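Local coordinates for protein CarG (Serratia, PDB 4O7J) that probably contributes to the intrinsic carbapenem resistance of its bacterium, and structurally resembles lysozyme inhibitors, at residues A[75-81]-A[141-147]. Residues are numbered along the deposited sequence; the frame is centred on the assembly and turned at random.
Sequences FLVQDNR and QSADEAY
R81 CB lies over one face of the Y147 ring, toward the rim, in a CH-pi contact 3.8 Å from the ring centroid, while Y147 CD2 sits over the centre of the R81 guanidinium face, the two planes inclined at 34°. A bend of the arginine chain at chi3 (-58°) carries the guanidinium from the hydroxyl end of the tyrosine, where R81 CB sits, toward CD2 and CB of Y147. D79 comes to the same tyrosine at the rim, its OD2 3.5 Å from Y147 CE2 near the ring plane, and a long salt bridge from R81 NH2 to that OD2 links the two side chains. At the other end, Q141 places NE2 3.3 Å above the F75 ring plane, over its centre, with the amide steeply inclined to the ring; the same nitrogen bonds F102 O.

Between these packed ends the L76 backbone is gripped twice. Its N donates to S142 OG (2.8 Å, an almost straight 175°), and its O accepts from A143 N at 2.8 Å. S142 N in turn donates to E145 OE1.

The 3-10 segment that begins at A143, following strand 126-135, packs against outermost strand 78-85 and the residues leading into it, beside the classic bulge that V77 and Q78 form opposite Y67. Y147 OH bonds V92 O of the neighbouring strand 88-96, and the Y147 side chain touches L109 of strand 107-116.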
ATOM      1  N   PHE A  75      -6.618  -6.688  22.129  1.00 19.74           N
ATOM      2  CA  PHE A  75      -7.396  -7.525  21.262  1.00 16.74           C
ATOM      3  C   PHE A  75      -7.697  -6.811  19.980  1.00 15.87           C
ATOM      4  O   PHE A  75      -7.613  -5.648  19.951  1.00 14.77           O
ATOM      5  CB  PHE A  75      -8.673  -7.949  21.964  1.00 17.53           C
ATOM      6  CG  PHE A  75      -9.585  -6.827  22.319  1.00 18.22           C
ATOM      7  CD1 PHE A  75      -9.479  -6.169  23.525  1.00 20.16           C
ATOM      8  CD2 PHE A  75     -10.583  -6.440  21.454  1.00 18.52           C
ATOM      9  CE1 PHE A  75     -10.333  -5.166  23.840  1.00 17.85           C
ATOM     10  CE2 PHE A  75     -11.415  -5.411  21.770  1.00 18.13           C
ATOM     11  CZ  PHE A  75     -11.277  -4.768  22.960  1.00 19.40           C
ATOM     12  N   LEU A  76      -8.015  -7.564  18.943  1.00 14.28           N
ATOM     13  CA  LEU A  76      -8.343  -7.012  17.668  1.00 14.92           C
ATOM     14  C   LEU A  76      -9.873  -6.920  17.544  1.00 14.32           C
ATOM     15  O   LEU A  76     -10.617  -7.873  17.866  1.00 13.05           O
ATOM     16  CB  LEU A  76      -7.804  -7.917  16.595  1.00 15.14           C
ATOM     17  CG  LEU A  76      -6.254  -7.964  16.552  1.00 18.61           C
ATOM     18  CD1 LEU A  76      -5.805  -8.930  15.497  1.00 19.57           C
ATOM     19  CD2 LEU A  76      -5.695  -6.597  16.285  1.00 20.24           C
ATOM     20  N   VAL A  77     -10.287  -5.860  16.905  1.00 13.79           N
ATOM     21  CA  VAL A  77     -11.637  -5.694  16.390  1.00 15.28           C
ATOM     22  C   VAL A  77     -11.772  -6.152  14.904  1.00 15.31           C
ATOM     23  O   VAL A  77     -12.837  -6.527  14.478  1.00 13.50           O
ATOM     24  CB  VAL A  77     -12.180  -4.283  16.637  1.00 16.58           C
ATOM     25  CG1 VAL A  77     -12.297  -4.005  18.151  1.00 19.08           C
ATOM     26  CG2 VAL A  77     -11.278  -3.258  16.030  1.00 22.12           C
ATOM     27  N   GLN A  78     -10.695  -6.102  14.127  1.00 13.39           N
ATOM     28  CA  GLN A  78     -10.702  -6.545  12.782  1.00 16.84           C
ATOM     29  C   GLN A  78      -9.335  -7.146  12.462  1.00 14.17           C
ATOM     30  O   GLN A  78      -8.295  -6.600  12.878  1.00 15.13           O
ATOM     31  CB  GLN A  78     -11.038  -5.377  11.839  1.00 19.35           C
ATOM     32  CG  GLN A  78     -11.191  -5.715  10.372  1.00 21.73           C
ATOM     33  CD  GLN A  78     -12.118  -4.711   9.629  1.00 26.74           C
ATOM     34  OE1 GLN A  78     -13.002  -4.104  10.215  1.00 34.29           O
ATOM     35  NE2 GLN A  78     -11.938  -4.578   8.362  1.00 30.28           N
ATOM     36  N   ASP A  79      -9.353  -8.277  11.739  1.00 13.29           N
ATOM     37  CA  ASP A  79      -8.122  -8.967  11.301  1.00 14.15           C
ATOM     38  C   ASP A  79      -8.313  -9.486   9.916  1.00 14.16           C
ATOM     39  O   ASP A  79      -9.442  -9.581   9.424  1.00 13.94           O
ATOM     40  CB  ASP A  79      -7.747 -10.102  12.220  1.00 16.57           C
ATOM     41  CG  ASP A  79      -6.290 -10.484  12.176  1.00 18.86           C
ATOM     42  OD1 ASP A  79      -5.423  -9.792  11.549  1.00 20.03           O
ATOM     43  OD2 ASP A  79      -6.004 -11.526  12.804  1.00 21.37           O
ATOM     44  N   ASN A  80      -7.213  -9.752   9.229  1.00 14.26           N
ATOM     45  CA  ASN A  80      -7.218 -10.383   7.922  1.00 14.68           C
ATOM     46  C   ASN A  80      -6.239 -11.507   7.896  1.00 15.69           C
ATOM     47  O   ASN A  80      -5.169 -11.397   8.472  1.00 15.50           O
ATOM     48  CB  ASN A  80      -6.871  -9.351   6.816  1.00 15.55           C
ATOM     49  CG  ASN A  80      -7.699  -8.119   6.918  1.00 18.53           C
ATOM     50  OD1 ASN A  80      -8.825  -8.086   6.465  1.00 21.25           O
ATOM     51  ND2 ASN A  80      -7.153  -7.100   7.533  1.00 18.90           N
ATOM     52  N   ARG A  81      -6.595 -12.619   7.238  1.00 14.45           N
ATOM     53  CA  ARG A  81      -5.710 -13.742   7.193  1.00 15.08           C
ATOM     54  C   ARG A  81      -5.860 -14.487   5.876  1.00 13.69           C
ATOM     55  O   ARG A  81      -6.955 -14.660   5.391  1.00 13.42           O
ATOM     56  CB  ARG A  81      -5.914 -14.645   8.450  1.00 16.38           C
ATOM     57  CG  ARG A  81      -4.898 -15.761   8.613  1.00 20.40           C
ATOM     58  CD  ARG A  81      -4.928 -16.430   9.998  1.00 20.69           C
ATOM     59  NE  ARG A  81      -4.697 -15.507  11.091  1.00 22.46           N
ATOM     60  CZ  ARG A  81      -4.794 -15.831  12.388  1.00 22.25           C
ATOM     61  NH1 ARG A  81      -5.131 -17.054  12.751  1.00 22.40           N
ATOM     62  NH2 ARG A  81      -4.594 -14.897  13.299  1.00 25.50           N
ATOM     63  N   GLN A 141     -13.537 -12.436  22.322  1.00 12.89           N
ATOM     64  CA  GLN A 141     -12.965 -11.178  22.709  1.00 13.73           C
ATOM     65  C   GLN A 141     -12.183 -10.518  21.518  1.00 13.97           C
ATOM     66  O   GLN A 141     -12.279  -9.317  21.365  1.00 12.11           O
ATOM     67  CB  GLN A 141     -12.017 -11.351  23.868  1.00 14.05           C
ATOM     68  CG  GLN A 141     -11.358 -10.071  24.364  1.00 15.36           C
ATOM     69  CD  GLN A 141     -12.347  -9.093  24.902  1.00 15.05           C
ATOM     70  OE1 GLN A 141     -13.009  -9.415  25.879  1.00 16.87           O
ATOM     71  NE2 GLN A 141     -12.467  -7.864  24.284  1.00 15.32           N
ATOM     72  N   SER A 142     -11.412 -11.305  20.788  1.00 13.83           N
ATOM     73  CA  SER A 142     -10.556 -10.779  19.731  1.00 13.09           C
ATOM     74  C   SER A 142     -10.942 -11.434  18.433  1.00 12.85           C
ATOM     75  O   SER A 142     -11.276 -12.647  18.381  1.00 12.68           O
ATOM     76  CB  SER A 142      -9.063 -11.058  20.088  1.00 14.84           C
ATOM     77  OG  SER A 142      -8.200 -10.375  19.187  1.00 14.92           O
ATOM     78  N   ALA A 143     -11.042 -10.636  17.366  1.00 13.90           N
ATOM     79  CA  ALA A 143     -11.580 -11.132  16.082  1.00 13.76           C
ATOM     80  C   ALA A 143     -10.780 -12.286  15.508  1.00 14.78           C
ATOM     81  O   ALA A 143     -11.363 -13.214  14.953  1.00 16.59           O
ATOM     82  CB  ALA A 143     -11.659  -9.990  15.048  1.00 13.40           C
ATOM     83  N   ASP A 144      -9.467 -12.280  15.723  1.00 17.97           N
ATOM     84  CA  ASP A 144      -8.587 -13.323  15.213  1.00 19.45           C
ATOM     85  C   ASP A 144      -8.883 -14.705  15.866  1.00 19.06           C
ATOM     86  O   ASP A 144      -8.551 -15.737  15.270  1.00 15.60           O
ATOM     87  CB  ASP A 144      -7.122 -12.977  15.448  1.00 24.68           C
ATOM     88  CG  ASP A 144      -6.855 -12.646  16.877  1.00 29.34           C
ATOM     89  OD1 ASP A 144      -7.478 -11.674  17.344  1.00 31.09           O
ATOM     90  OD2 ASP A 144      -6.095 -13.367  17.534  1.00 38.68           O
ATOM     91  N   GLU A 145      -9.536 -14.699  17.016  1.00 16.13           N
ATOM     92  CA  GLU A 145      -9.898 -15.974  17.608  1.00 18.00           C
ATOM     93  C   GLU A 145     -10.879 -16.800  16.737  1.00 18.14           C
ATOM     94  O   GLU A 145     -10.880 -17.994  16.822  1.00 18.08           O
ATOM     95  CB  GLU A 145     -10.412 -15.794  19.010  1.00 17.80           C
ATOM     96  CG  GLU A 145      -9.429 -15.327  20.066  1.00 20.97           C
ATOM     97  CD  GLU A 145     -10.217 -15.114  21.350  1.00 26.90           C
ATOM     98  OE1 GLU A 145     -10.610 -13.994  21.604  1.00 21.73           O
ATOM     99  OE2 GLU A 145     -10.586 -16.137  21.978  1.00 38.32           O
ATOM    100  N   ALA A 146     -11.708 -16.133  15.946  1.00 16.82           N
ATOM    101  CA  ALA A 146     -12.698 -16.779  15.120  1.00 15.78           C
ATOM    102  C   ALA A 146     -12.061 -17.572  13.968  1.00 14.09           C
ATOM    103  O   ALA A 146     -12.701 -18.373  13.347  1.00 16.64           O
ATOM    104  CB  ALA A 146     -13.696 -15.780  14.568  1.00 17.56           C
ATOM    105  N   TYR A 147     -10.785 -17.351  13.685  1.00 14.73           N
ATOM    106  CA  TYR A 147     -10.127 -18.086  12.548  1.00 14.99           C
ATOM    107  C   TYR A 147     -10.020 -19.579  12.918  1.00 18.38           C
ATOM    108  O   TYR A 147      -9.843 -20.427  12.052  1.00 19.20           O
ATOM    109  CB  TYR A 147      -8.719 -17.559  12.236  1.00 15.69           C
ATOM    110  CG  TYR A 147      -8.720 -16.225  11.554  1.00 14.13           C
ATOM    111  CD1 TYR A 147      -9.405 -16.041  10.377  1.00 14.04           C
ATOM    112  CD2 TYR A 147      -8.041 -15.165  12.057  1.00 15.30           C
ATOM    113  CE1 TYR A 147      -9.497 -14.832   9.778  1.00 14.19           C
ATOM    114  CE2 TYR A 147      -8.090 -13.958  11.440  1.00 15.38           C
ATOM    115  CZ  TYR A 147      -8.820 -13.792  10.279  1.00 15.01           C
ATOM    116  OH  TYR A 147      -8.790 -12.574   9.653  1.00 13.31           O
TER